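Local coordinates for antigen 43 (Escherichia coli, PDB 4KH3), which mediates clumping of bacteria through Velcro-like self-association of its autotransporter alpha domain, a property associated with aggregation and biofilms, at residues 34-39 and 62-67; 52-57 and 71-76; 127-132 and 161-166; 238-243 and 257-262; 276-281 and 292-297. All blocks are in the same frame, centred on the assembly; numbering follows the deposited sequence. Where two conformers were deposited one is given.

Contact 1 (34-39 and 62-67)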
# COMPACT_ATOMS: atom_id res chain seq x y z
N VAL A 34 -40.62 -0.59 -23.26
CA VAL A 34 -41.42 0.23 -22.36
C VAL A 34 -40.50 1.15 -21.55
O VAL A 34 -39.45 0.72 -21.08
CB VAL A 34 -42.25 -0.65 -21.40
CG1 VAL A 34 -43.01 0.20 -20.42
CG2 VAL A 34 -43.19 -1.53 -22.18
N THR A 35 -40.89 2.41 -21.42
CA THR A 35 -40.26 3.34 -20.48
C THR A 35 -41.04 3.32 -19.17
O THR A 35 -42.25 3.54 -19.16
CB THR A 35 -40.20 4.79 -21.03
OG1 THR A 35 -39.43 4.81 -22.23
CG2 THR A 35 -39.58 5.76 -20.01
N VAL A 36 -40.35 3.06 -18.06
CA VAL A 36 -40.98 2.90 -16.76
C VAL A 36 -40.60 4.07 -15.86
O VAL A 36 -39.44 4.20 -15.44
CB VAL A 36 -40.57 1.56 -16.11
CG1 VAL A 36 -41.19 1.42 -14.74
CG2 VAL A 36 -40.97 0.39 -17.00
N SER A 37 -41.56 4.93 -15.56
CA SER A 37 -41.27 6.14 -14.81
C SER A 37 -42.11 6.26 -13.56
O SER A 37 -42.40 7.36 -13.12
CB SER A 37 -41.51 7.36 -15.68
OG SER A 37 -40.69 7.31 -16.82
N THR A 38 -42.51 5.13 -13.00
CA THR A 38 -43.34 5.11 -11.82
C THR A 38 -43.09 3.80 -11.08
O THR A 38 -42.66 2.82 -11.70
CB THR A 38 -44.84 5.23 -12.17
OG1 THR A 38 -45.62 5.27 -10.97
CG2 THR A 38 -45.30 4.05 -13.01
N GLY A 39 -43.35 3.80 -9.77
CA GLY A 39 -43.23 2.60 -8.96
C GLY A 39 -42.18 2.74 -7.87
O GLY A 39 -42.10 1.90 -6.98
N ARG A 62 -38.02 -6.70 -22.36
CA ARG A 62 -36.88 -6.38 -23.22
C ARG A 62 -36.75 -4.90 -23.42
O ARG A 62 -37.76 -4.22 -23.66
CB ARG A 62 -37.04 -6.99 -24.61
CG ARG A 62 -37.08 -8.47 -24.65
CD ARG A 62 -37.15 -8.98 -26.08
NE ARG A 62 -37.39 -10.41 -26.05
CZ ARG A 62 -36.44 -11.31 -25.84
NH1 ARG A 62 -35.18 -10.90 -25.68
NH2 ARG A 62 -36.75 -12.59 -25.80
N ASN A 63 -35.52 -4.40 -23.37
CA ASN A 63 -35.25 -3.00 -23.69
C ASN A 63 -36.09 -2.04 -22.88
O ASN A 63 -36.51 -1.00 -23.37
CB ASN A 63 -35.44 -2.73 -25.19
CG ASN A 63 -34.66 -3.71 -26.05
OD1 ASN A 63 -33.44 -3.75 -26.00
ND2 ASN A 63 -35.37 -4.51 -26.81
N THR A 64 -36.35 -2.40 -21.64
CA THR A 64 -37.02 -1.50 -20.73
C THR A 64 -36.05 -0.39 -20.33
O THR A 64 -34.88 -0.65 -20.03
CB THR A 64 -37.47 -2.26 -19.48
OG1 THR A 64 -38.42 -3.26 -19.87
CG2 THR A 64 -38.10 -1.32 -18.48
N THR A 65 -36.52 0.85 -20.36
CA THR A 65 -35.77 1.95 -19.78
C THR A 65 -36.45 2.35 -18.48
O THR A 65 -37.64 2.63 -18.47
CB THR A 65 -35.71 3.18 -20.72
OG1 THR A 65 -34.97 2.84 -21.90
CG2 THR A 65 -35.03 4.36 -20.03
N VAL A 66 -35.69 2.33 -17.39
CA VAL A 66 -36.24 2.68 -16.09
C VAL A 66 -35.65 4.01 -15.66
O VAL A 66 -34.44 4.13 -15.51
CB VAL A 66 -35.98 1.60 -15.03
CG1 VAL A 66 -36.83 1.85 -13.78
CG2 VAL A 66 -36.29 0.24 -15.57
N THR A 67 -36.52 5.00 -15.48
CA THR A 67 -36.10 6.35 -15.15
C THR A 67 -36.25 6.62 -13.65
O THR A 67 -36.57 5.71 -12.88
CB THR A 67 -36.89 7.39 -15.97
OG1 THR A 67 -38.25 7.43 -15.52
CG2 THR A 67 -36.88 7.04 -17.45
O HOH W 1 -40.24 -3.19 -21.84

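Contact 2 (52-57 and 71-76)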
# COMPACT_ATOMS: atom_id res chain seq x y z
N GLY A 52 -45.44 0.26 -11.70
CA GLY A 52 -44.23 -0.32 -12.25
C GLY A 52 -44.51 -1.41 -13.27
O GLY A 52 -45.67 -1.75 -13.54
N GLN A 53 -43.44 -1.93 -13.86
CA GLN A 53 -43.53 -3.04 -14.80
C GLN A 53 -43.20 -4.31 -14.04
O GLN A 53 -42.10 -4.45 -13.53
CB GLN A 53 -42.55 -2.85 -15.95
CG GLN A 53 -42.67 -3.88 -17.06
CD GLN A 53 -41.61 -3.71 -18.16
OE1 GLN A 53 -40.41 -3.71 -17.89
NE2 GLN A 53 -42.07 -3.56 -19.40
N TRP A 54 -44.17 -5.21 -13.96
CA TRP A 54 -44.01 -6.47 -13.24
C TRP A 54 -43.82 -7.56 -14.27
O TRP A 54 -44.74 -7.89 -15.02
CB TRP A 54 -45.26 -6.76 -12.38
CG TRP A 54 -45.60 -5.64 -11.45
CD1 TRP A 54 -46.22 -4.46 -11.77
CD2 TRP A 54 -45.33 -5.57 -10.04
NE1 TRP A 54 -46.35 -3.66 -10.66
CE2 TRP A 54 -45.81 -4.32 -9.58
CE3 TRP A 54 -44.73 -6.44 -9.12
CZ2 TRP A 54 -45.71 -3.92 -8.25
CZ3 TRP A 54 -44.63 -6.04 -7.79
CH2 TRP A 54 -45.12 -4.79 -7.37
N ILE A 55 -42.61 -8.11 -14.34
CA ILE A 55 -42.37 -9.20 -15.26
C ILE A 55 -42.64 -10.45 -14.46
O ILE A 55 -41.91 -10.78 -13.53
CB ILE A 55 -40.91 -9.24 -15.77
CG1 ILE A 55 -40.46 -7.85 -16.24
CG2 ILE A 55 -40.78 -10.25 -16.89
CD1 ILE A 55 -41.28 -7.28 -17.40
N LYS A 56 -43.72 -11.15 -14.81
CA LYS A 56 -44.15 -12.29 -14.03
C LYS A 56 -43.54 -13.59 -14.54
O LYS A 56 -42.88 -13.61 -15.58
CB LYS A 56 -45.68 -12.39 -14.03
CG LYS A 56 -46.35 -11.07 -13.66
CD LYS A 56 -47.86 -11.22 -13.56
CE LYS A 56 -48.25 -12.11 -12.38
NZ LYS A 56 -47.63 -11.64 -11.10
N ALA A 57 -43.77 -14.66 -13.79
CA ALA A 57 -43.30 -15.98 -14.16
C ALA A 57 -43.58 -16.30 -15.64
O ALA A 57 -44.73 -16.26 -16.10
CB ALA A 57 -43.92 -17.04 -13.24
N ARG A 71 -39.82 1.77 -11.34
CA ARG A 71 -39.46 0.48 -10.76
C ARG A 71 -39.83 -0.65 -11.73
O ARG A 71 -40.96 -0.72 -12.20
CB ARG A 71 -40.16 0.27 -9.41
CG ARG A 71 -39.56 -0.83 -8.53
CD ARG A 71 -40.34 -0.97 -7.22
NE ARG A 71 -40.11 -2.24 -6.55
CZ ARG A 71 -41.04 -2.89 -5.85
NH1 ARG A 71 -42.27 -2.40 -5.74
NH2 ARG A 71 -40.74 -4.05 -5.27
N GLN A 72 -38.86 -1.51 -12.03
CA GLN A 72 -39.14 -2.77 -12.72
C GLN A 72 -39.02 -3.92 -11.73
O GLN A 72 -38.01 -4.06 -11.04
CB GLN A 72 -38.20 -2.99 -13.91
CG GLN A 72 -38.53 -4.23 -14.76
CD GLN A 72 -37.43 -4.58 -15.76
OE1 GLN A 72 -36.26 -4.62 -15.41
NE2 GLN A 72 -37.82 -4.82 -17.02
N ILE A 73 -40.06 -4.74 -11.64
CA ILE A 73 -40.04 -5.86 -10.71
C ILE A 73 -40.00 -7.16 -11.48
O ILE A 73 -40.97 -7.53 -12.14
CB ILE A 73 -41.24 -5.86 -9.74
CG1 ILE A 73 -41.39 -4.50 -9.06
CG2 ILE A 73 -41.08 -6.97 -8.71
CD1 ILE A 73 -42.38 -3.57 -9.74
N VAL A 74 -38.86 -7.83 -11.41
CA VAL A 74 -38.69 -9.06 -12.14
C VAL A 74 -38.89 -10.18 -11.17
O VAL A 74 -38.04 -10.42 -10.30
CB VAL A 74 -37.31 -9.15 -12.79
CG1 VAL A 74 -37.15 -10.48 -13.51
CG2 VAL A 74 -37.13 -8.00 -13.75
N GLN A 75 -40.02 -10.85 -11.29
CA GLN A 75 -40.40 -11.87 -10.33
C GLN A 75 -39.73 -13.19 -10.66
O GLN A 75 -39.24 -13.39 -11.77
CB GLN A 75 -41.92 -12.01 -10.31
CG GLN A 75 -42.60 -10.68 -10.09
CD GLN A 75 -43.85 -10.77 -9.22
OE1 GLN A 75 -44.93 -11.13 -9.71
NE2 GLN A 75 -43.70 -10.44 -7.94
N ALA A 76 -39.72 -14.09 -9.68
CA ALA A 76 -39.17 -15.41 -9.92
C ALA A 76 -39.83 -16.01 -11.16
O ALA A 76 -41.05 -15.92 -11.33
CB ALA A 76 -39.39 -16.29 -8.71
O HOH W 2 -45.02 -14.19 -11.28

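Contact 3 (127-132 and 161-166)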
# COMPACT_ATOMS: atom_id res chain seq x y z
N GLN A 127 -25.39 -1.89 -7.61
CA GLN A 127 -25.98 -3.21 -7.59
C GLN A 127 -25.73 -3.83 -6.22
O GLN A 127 -24.58 -3.90 -5.75
CB GLN A 127 -25.39 -4.09 -8.69
CG GLN A 127 -25.97 -5.52 -8.73
CD GLN A 127 -25.10 -6.47 -9.53
OE1 GLN A 127 -23.95 -6.73 -9.17
NE2 GLN A 127 -25.65 -7.01 -10.62
N THR A 128 -26.83 -4.26 -5.58
CA THR A 128 -26.78 -4.91 -4.28
C THR A 128 -27.21 -6.34 -4.46
O THR A 128 -28.30 -6.60 -4.96
CB THR A 128 -27.83 -4.34 -3.29
OG1 THR A 128 -28.00 -2.93 -3.48
CG2 THR A 128 -27.43 -4.62 -1.87
N ILE A 129 -26.37 -7.27 -4.02
CA ILE A 129 -26.74 -8.68 -4.08
C ILE A 129 -27.05 -9.14 -2.68
O ILE A 129 -26.16 -9.27 -1.85
CB ILE A 129 -25.59 -9.53 -4.61
CG1 ILE A 129 -25.10 -8.98 -5.96
CG2 ILE A 129 -26.03 -10.98 -4.74
CD1 ILE A 129 -23.73 -9.46 -6.29
N LYS A 130 -28.33 -9.39 -2.41
CA LYS A 130 -28.75 -9.81 -1.08
C LYS A 130 -28.40 -11.27 -0.88
O LYS A 130 -27.99 -11.94 -1.83
CB LYS A 130 -30.26 -9.62 -0.87
CG LYS A 130 -30.86 -8.40 -1.58
CD LYS A 130 -30.30 -7.08 -1.05
CE LYS A 130 -30.41 -6.96 0.47
NZ LYS A 130 -29.77 -5.69 0.96
N HIS A 131 -28.58 -11.75 0.35
CA HIS A 131 -28.44 -13.16 0.67
C HIS A 131 -29.17 -14.02 -0.35
O HIS A 131 -30.30 -13.72 -0.72
CB HIS A 131 -29.00 -13.44 2.06
CG HIS A 131 -28.25 -12.77 3.17
ND1 HIS A 131 -28.87 -11.98 4.12
CD2 HIS A 131 -26.94 -12.78 3.49
CE1 HIS A 131 -27.97 -11.53 4.97
NE2 HIS A 131 -26.79 -12.00 4.61
N GLY A 132 -28.50 -15.08 -0.81
CA GLY A 132 -29.06 -15.97 -1.81
C GLY A 132 -29.13 -15.38 -3.21
O GLY A 132 -29.60 -16.05 -4.13
N GLY A 161 -24.75 -11.74 -1.14
CA GLY A 161 -24.92 -13.08 -1.69
C GLY A 161 -23.66 -13.55 -2.40
O GLY A 161 -22.60 -13.68 -1.79
N THR A 162 -23.77 -13.81 -3.70
CA THR A 162 -22.64 -14.35 -4.44
C THR A 162 -22.39 -13.59 -5.74
O THR A 162 -23.31 -13.30 -6.51
CB THR A 162 -22.86 -15.86 -4.75
OG1 THR A 162 -23.02 -16.57 -3.52
CG2 THR A 162 -21.66 -16.44 -5.49
N ALA A 163 -21.12 -13.27 -5.98
CA ALA A 163 -20.72 -12.65 -7.23
C ALA A 163 -19.68 -13.54 -7.91
O ALA A 163 -18.71 -13.97 -7.28
CB ALA A 163 -20.16 -11.26 -6.98
N GLU A 164 -19.91 -13.84 -9.18
CA GLU A 164 -18.97 -14.65 -9.95
C GLU A 164 -18.51 -13.91 -11.20
O GLU A 164 -19.29 -13.20 -11.82
CB GLU A 164 -19.63 -15.97 -10.37
CG GLU A 164 -19.87 -16.91 -9.21
CD GLU A 164 -20.82 -18.04 -9.56
OE1 GLU A 164 -21.03 -18.93 -8.71
OE2 GLU A 164 -21.36 -18.01 -10.68
N SER A 165 -17.25 -14.10 -11.55
CA SER A 165 -16.68 -13.58 -12.80
C SER A 165 -16.90 -12.09 -12.90
O SER A 165 -17.51 -11.58 -13.84
CB SER A 165 -17.29 -14.29 -14.02
OG SER A 165 -17.10 -15.69 -13.93
N THR A 166 -16.40 -11.38 -11.90
CA THR A 166 -16.53 -9.94 -11.84
C THR A 166 -15.27 -9.30 -12.39
O THR A 166 -14.17 -9.74 -12.09
CB THR A 166 -16.75 -9.50 -10.38
OG1 THR A 166 -17.85 -10.22 -9.83
CG2 THR A 166 -17.02 -8.02 -10.29

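Contact 4 (238-243 and 257-262)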
# COMPACT_ATOMS: atom_id res chain seq x y z
N HIS A 238 -2.95 -18.67 0.40
CA HIS A 238 -2.59 -18.92 -0.99
C HIS A 238 -2.51 -17.63 -1.79
O HIS A 238 -3.17 -17.47 -2.80
CB HIS A 238 -3.54 -19.95 -1.65
CG HIS A 238 -3.51 -21.28 -0.97
ND1 HIS A 238 -4.58 -21.77 -0.25
CD2 HIS A 238 -2.53 -22.20 -0.86
CE1 HIS A 238 -4.27 -22.95 0.25
NE2 HIS A 238 -3.02 -23.24 -0.10
N THR A 239 -1.68 -16.72 -1.33
CA THR A 239 -1.40 -15.53 -2.10
C THR A 239 -0.19 -15.81 -2.96
O THR A 239 0.74 -16.50 -2.54
CB THR A 239 -1.16 -14.32 -1.18
OG1 THR A 239 -2.41 -13.87 -0.65
CG2 THR A 239 -0.48 -13.18 -1.91
N THR A 240 -0.21 -15.29 -4.18
CA THR A 240 0.95 -15.32 -5.03
C THR A 240 1.30 -13.88 -5.32
O THR A 240 0.45 -13.12 -5.77
CB THR A 240 0.68 -16.09 -6.34
OG1 THR A 240 0.49 -17.47 -6.04
CG2 THR A 240 1.83 -15.95 -7.31
N ILE A 241 2.54 -13.50 -5.03
CA ILE A 241 3.01 -12.16 -5.32
C ILE A 241 3.94 -12.26 -6.51
O ILE A 241 5.00 -12.88 -6.43
CB ILE A 241 3.81 -11.58 -4.15
CG1 ILE A 241 3.12 -11.85 -2.81
CG2 ILE A 241 4.05 -10.09 -4.35
CD1 ILE A 241 4.03 -11.58 -1.61
N ASN A 242 3.56 -11.65 -7.62
CA ASN A 242 4.45 -11.62 -8.77
C ASN A 242 5.33 -10.38 -8.79
O ASN A 242 5.25 -9.53 -7.89
CB ASN A 242 3.67 -11.76 -10.07
CG ASN A 242 3.29 -13.19 -10.34
OD1 ASN A 242 4.09 -14.10 -10.11
ND2 ASN A 242 2.06 -13.41 -10.79
N GLN A 243 6.17 -10.27 -9.81
CA GLN A 243 7.10 -9.16 -9.89
C GLN A 243 6.36 -7.82 -9.82
O GLN A 243 5.44 -7.57 -10.60
CB GLN A 243 7.93 -9.25 -11.17
CG GLN A 243 9.14 -8.34 -11.13
CD GLN A 243 9.77 -8.12 -12.49
OE1 GLN A 243 9.42 -8.80 -13.47
NE2 GLN A 243 10.68 -7.17 -12.57
N ASP A 257 0.69 -19.60 3.21
CA ASP A 257 0.92 -20.16 1.88
C ASP A 257 1.14 -19.05 0.86
O ASP A 257 0.60 -19.07 -0.25
CB ASP A 257 -0.23 -21.08 1.47
CG ASP A 257 -0.18 -22.41 2.18
OD1 ASP A 257 0.92 -22.98 2.29
OD2 ASP A 257 -1.24 -22.87 2.65
N VAL A 258 1.94 -18.08 1.26
CA VAL A 258 2.32 -17.00 0.39
C VAL A 258 3.42 -17.50 -0.53
O VAL A 258 4.48 -17.91 -0.06
CB VAL A 258 2.82 -15.80 1.19
CG1 VAL A 258 3.40 -14.74 0.27
CG2 VAL A 258 1.69 -15.24 2.05
N THR A 259 3.16 -17.50 -1.83
CA THR A 259 4.21 -17.78 -2.80
C THR A 259 4.71 -16.45 -3.31
O THR A 259 4.03 -15.77 -4.08
CB THR A 259 3.70 -18.63 -3.96
OG1 THR A 259 3.25 -19.90 -3.46
CG2 THR A 259 4.81 -18.85 -4.97
N GLN A 260 5.89 -16.08 -2.85
CA GLN A 260 6.48 -14.80 -3.20
C GLN A 260 7.52 -15.02 -4.29
O GLN A 260 8.62 -15.51 -4.02
CB GLN A 260 7.12 -14.17 -1.95
CG GLN A 260 7.95 -12.93 -2.23
CD GLN A 260 8.52 -12.34 -0.95
OE1 GLN A 260 7.89 -12.42 0.10
NE2 GLN A 260 9.71 -11.76 -1.04
N ASN A 261 7.15 -14.68 -5.53
CA ASN A 261 8.06 -14.82 -6.66
C ASN A 261 9.05 -13.68 -6.69
O ASN A 261 8.87 -12.68 -5.97
CB ASN A 261 7.30 -14.90 -7.98
CG ASN A 261 6.50 -16.17 -8.10
OD1 ASN A 261 6.93 -17.23 -7.64
ND2 ASN A 261 5.31 -16.08 -8.69
N THR A 262 10.08 -13.84 -7.51
CA THR A 262 11.16 -12.86 -7.61
C THR A 262 10.61 -11.48 -7.95
O THR A 262 9.81 -11.33 -8.87
CB THR A 262 12.20 -13.26 -8.67
OG1 THR A 262 12.63 -14.59 -8.43
CG2 THR A 262 13.41 -12.32 -8.63

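Contact 5 (276-281 and 292-297)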
# COMPACT_ATOMS: atom_id res chain seq x y z
N GLY A 276 5.22 -18.75 4.02
CA GLY A 276 5.22 -19.24 2.65
C GLY A 276 6.59 -19.58 2.11
O GLY A 276 7.47 -20.05 2.84
N THR A 277 6.78 -19.35 0.82
CA THR A 277 8.07 -19.55 0.18
C THR A 277 8.42 -18.35 -0.67
O THR A 277 7.56 -17.74 -1.29
CB THR A 277 8.08 -20.78 -0.75
OG1 THR A 277 6.90 -20.74 -1.58
CG2 THR A 277 8.07 -22.05 0.07
N ASN A 278 9.69 -18.00 -0.69
CA ASN A 278 10.14 -16.99 -1.63
C ASN A 278 11.22 -17.63 -2.48
O ASN A 278 11.39 -18.85 -2.46
CB ASN A 278 10.63 -15.73 -0.92
CG ASN A 278 11.63 -16.01 0.18
OD1 ASN A 278 12.55 -16.82 0.02
ND2 ASN A 278 11.47 -15.33 1.31
N ARG A 279 11.97 -16.81 -3.21
CA ARG A 279 12.98 -17.33 -4.12
C ARG A 279 14.17 -17.93 -3.37
O ARG A 279 15.08 -18.47 -3.98
CB ARG A 279 13.44 -16.24 -5.09
CG ARG A 279 14.10 -15.03 -4.45
CD ARG A 279 14.75 -14.18 -5.53
NE ARG A 279 15.11 -12.84 -5.09
CZ ARG A 279 16.26 -12.53 -4.49
NH1 ARG A 279 17.15 -13.48 -4.22
NH2 ARG A 279 16.51 -11.27 -4.13
N LEU A 280 14.16 -17.83 -2.05
CA LEU A 280 15.23 -18.39 -1.24
C LEU A 280 14.74 -19.55 -0.39
O LEU A 280 15.51 -20.12 0.38
CB LEU A 280 15.86 -17.33 -0.35
CG LEU A 280 16.67 -16.26 -1.09
CD1 LEU A 280 17.52 -15.44 -0.11
CD2 LEU A 280 17.56 -16.90 -2.15
N GLY A 281 13.47 -19.91 -0.53
CA GLY A 281 12.92 -21.05 0.20
C GLY A 281 11.85 -20.64 1.18
O GLY A 281 11.26 -19.56 1.07
N ASN A 292 14.13 -15.72 7.07
CA ASN A 292 14.28 -15.83 5.61
C ASN A 292 13.37 -14.90 4.81
O ASN A 292 12.99 -15.18 3.68
CB ASN A 292 14.13 -17.28 5.13
CG ASN A 292 14.63 -17.48 3.70
OD1 ASN A 292 15.55 -16.79 3.25
ND2 ASN A 292 14.00 -18.41 2.98
N VAL A 293 13.02 -13.77 5.41
CA VAL A 293 12.25 -12.76 4.71
C VAL A 293 13.13 -12.15 3.60
O VAL A 293 14.28 -11.79 3.83
CB VAL A 293 11.69 -11.70 5.67
CG1 VAL A 293 11.17 -10.51 4.91
CG2 VAL A 293 10.59 -12.31 6.55
N VAL A 294 12.59 -12.10 2.39
CA VAL A 294 13.29 -11.45 1.29
C VAL A 294 12.55 -10.17 0.95
O VAL A 294 11.33 -10.18 0.76
CB VAL A 294 13.38 -12.37 0.05
CG1 VAL A 294 13.77 -11.58 -1.21
CG2 VAL A 294 14.35 -13.51 0.31
N LEU A 295 13.30 -9.07 0.90
CA LEU A 295 12.73 -7.75 0.77
C LEU A 295 13.27 -7.02 -0.45
O LEU A 295 14.43 -6.62 -0.47
CB LEU A 295 13.07 -6.92 2.00
CG LEU A 295 12.54 -7.41 3.34
CD1 LEU A 295 13.16 -6.56 4.46
CD2 LEU A 295 11.03 -7.33 3.37
N GLU A 296 12.43 -6.83 -1.46
CA GLU A 296 12.83 -6.09 -2.65
C GLU A 296 11.62 -5.37 -3.25
O GLU A 296 10.49 -5.67 -2.90
CB GLU A 296 13.48 -7.03 -3.66
CG GLU A 296 12.65 -8.28 -3.97
CD GLU A 296 13.47 -9.41 -4.57
OE1 GLU A 296 14.70 -9.27 -4.73
OE2 GLU A 296 12.87 -10.46 -4.88
N ASN A 297 11.88 -4.41 -4.14
CA ASN A 297 10.82 -3.77 -4.92
C ASN A 297 9.70 -3.14 -4.12
O ASN A 297 8.53 -3.22 -4.50
CB ASN A 297 10.17 -4.78 -5.87
CG ASN A 297 10.84 -4.83 -7.20
OD1 ASN A 297 11.66 -3.97 -7.52
ND2 ASN A 297 10.48 -5.83 -8.00
O HOH W 3 9.70 -13.24 2.20

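Contact 1 (34-39 and 62-67)
Thr65 pairs with Thr35 and Val66 with Val36 in a short parallel bridge between successive coils of the beta-helix, the touching backbones running within 11° of each other. At the start of segment 62-67, Arg62 O and Val34 N are joined by a water that also donates to Thr64 OG1. That hydroxyl has a further partner in Gln53 OE1, inside the coil. A Thr64 chi1 of -62° sets OG1 beside the backbone N and leaves CG2 anti to it, 3.7 Å from Val36 CG2. Thr65 is bonded through both backbone groups: its N donates to Val34 O, and its O receives Val36 N at 2.8 Å, nearly straight at 170°. Val66 turns its side chain to the same face as Val36, with Val66 CG1 4.4 Å from Val36 CB, a loose apolar touch on a buried face. Thr67 N then closes the series on Val36 O at 3.0 Å. On the opposite face, Thr67 CG2 meets Thr35 CG2 at 3.9 Å, while Thr67 OG1 reaches Ser37 OG at 2.8 Å. Either hydroxyl could donate in this last pair. The chemistry implies a buried side that combines methyl packing with one hydroxyl, Thr64 OG1, satisfied by Gln53 and the water, while the Ser37-Thr67 hydroxyl pair sits on the partly exposed side where the backbone bonding across these two segments ends.

Contact 2 (52-57 and 71-76)
Ile73 packs across Trp54 on neighbouring coils of the parallel beta-helix, where the axes of strands 52-55 and 71-74 approach to 4.8 Å. Followed outward, Ile73 CB sits 3.6 Å from Trp54 CE3, and CG2 meets that same side of the indole near CE3 and CZ3. CG1, placed beside the backbone N by a chi1 of -51°, passes near CZ3 of the ring while also lying over one face of the Arg71 guanidinium. The tip, CD1, stands 3.4 Å from the centroid of the Trp54 six-membered ring and 8° off its normal, a CH-pi contact over the face. Trp54 is steadied elsewhere too: NE1 bonds to Asn24 OD1 and the ring stacks with Phe26. Four backbone hydrogen bonds hold the strands in step, including Ile73 N to Gln53 O and Ile55 N to Ile73 O, both 2.8 Å. The other face is buried and carries Gln53, Gln72, Ile55 and Val74. There the two glutamines extend side by side, and their amides continue to Gln25 on one side and Gln91 on the other. Gln72 NE2 donates to Gln53 OE1 at 2.9 Å, the amide planes being only 22° apart.

Contact 3 (127-132 and 161-166)
Ile129 meets Gly161 and the two residues after it at a corner of the beta-helix, where the end of strand 126-129 on one coil lies beside the start of strand 162-164 on the next. Its carbonyl O accepts from Gly161 N at 2.9 Å, but the bond is bent (134° at the hydrogen) and the donor stands 52° above the carbonyl plane, so no lone pair is used squarely. The side chain reaches farther along the partner. CG2 lies 3.8 Å from Thr162 N, while the outstretched CG1 arm (chi2 160°) carries CD1 to 4.1 Å from Ala163 CB. This apolar branch is buried and also touches Ala135. At Lys130 the backbone does the work: its O comes 3.3 Å from Gly161 CA in a CA-H...O contact. His131 then brings its CA to 4.2 Å from that of Gly161, with its ring bonded to Ser179 through NE2, and Gly132 N remains near the Gly161 CA as the chain turns off. Because Gly161 has no side chain, Ile129 CG2 and the Lys130 carbonyl can both close on its backbone. The chemistry implies a corner joined mainly by main-chain proximity and one isoleucine, with a single bent hydrogen bond instead of a regular strand pairing.

Contact 4 (238-243 and 257-262)
Thr240 faces Thr259, and Ile241 faces Gln260, in a parallel pairing whose touching backbones diverge by only 9°. Three main-chain hydrogen bonds fix the register: Thr259 N to Thr239 O at 2.7 Å, Ile241 N to Thr259 O at 2.9 Å, and Asn261 N to Ile241 O at 2.9 Å. Just beyond the last, Asn261 ND2 donates to Asn242 OD1 at 2.7 Å. The two amides lie side by side with planes 17° apart, and the acceptor is in the amide plane of Asn261, although the donor is tilted 22° from the acceptor's carbonyl plane. The same ND2 also passes Thr240 CG2 at 3.7 Å. On the buried face, Ile241 has its CG1 beside the backbone N and an extended end, so CD1 reaches Val258 CG1 at 3.7 Å and also approaches Gln260 CB. At the exposed N-terminal end, the His238 ring and Asp257 carboxylate point the same way, with His238 CD2 3.5 Å from Asp257 CB. His238 NE2 and Asp257 OD2 come near each other, but at an angle unsuited to a hydrogen bond.

A second shell sets these groups. Gln228 OE1 takes the Thr239 hydroxyl, Asn223 OD1 holds the other end of the Asn242 amide, and Leu247 packs against Ile241 and Val258 from across the interior. Gln260 NE2 reaches Val294 O. Strand 216-222 continues the pairing beyond 240-241 and strand 273-278 does so beyond 254-260, so the contact lies between successive coils of the helix-free, all-beta solenoid.

Contact 5 (276-281 and 292-297)
Asn278 and Arg279 both place CG between the backbone N and the carbonyl carbon (chi1 51° and 62°), and this turns their polar ends toward segment 292-297. From there Asn278 ND2 donates to Asn292 O at 2.8 Å, with the acceptor in the amide plane. The same ND2 gives a second bond to a water that is also held by Val294 N. The arginine, extended from CG to NE, meets Glu296 side-on: NH2 binds OE1 at 2.8 Å, almost straight (177°), and NE binds OE2 at 3.3 Å. Val294 CG1 lies over one face of the guanidinium, offset toward its rim, and NH2 has a further salt bridge with Asp315, which probably tempers the closeness of that acid to Glu296. Asn278 and Arg279 sit on a type I beta turn from Asn278 to Gly281, which joins strands 273-278 and 281-286 into a beta-hairpin that interrupts the regular parallel coils of the beta-helix. An Asx turn stiffens it, Asn278 OD1 accepting from Leu280 N at 2.8 Å. Leu280 in turn lays CD1 against Val294 CG2 at 3.7 Å, their side chains crossing at about a right angle.

Overall arrangement
From the N terminus, segment 34-39 opens contact 1, and 52-57 opens contact 2 before 62-67 closes the first and 71-76 the second. The two contacts therefore cross along the chain, and they tie different faces of successive coils, touching through Thr64 and Gln53. Contact 3 follows in series at a corner, closing a loop that includes unmodelled residues 146-153. Contact 4 closes a coil of 13 intervening residues, and contact 5 spans ten that carry most of the antiparallel pair 281-286 and 289-291. Strands 254-260 and 273-278 pair directly, so contacts 4 and 5 are neighbours, with centres about 9 Å apart. Contact 5 lies about 56 Å from contact 1, centre to centre.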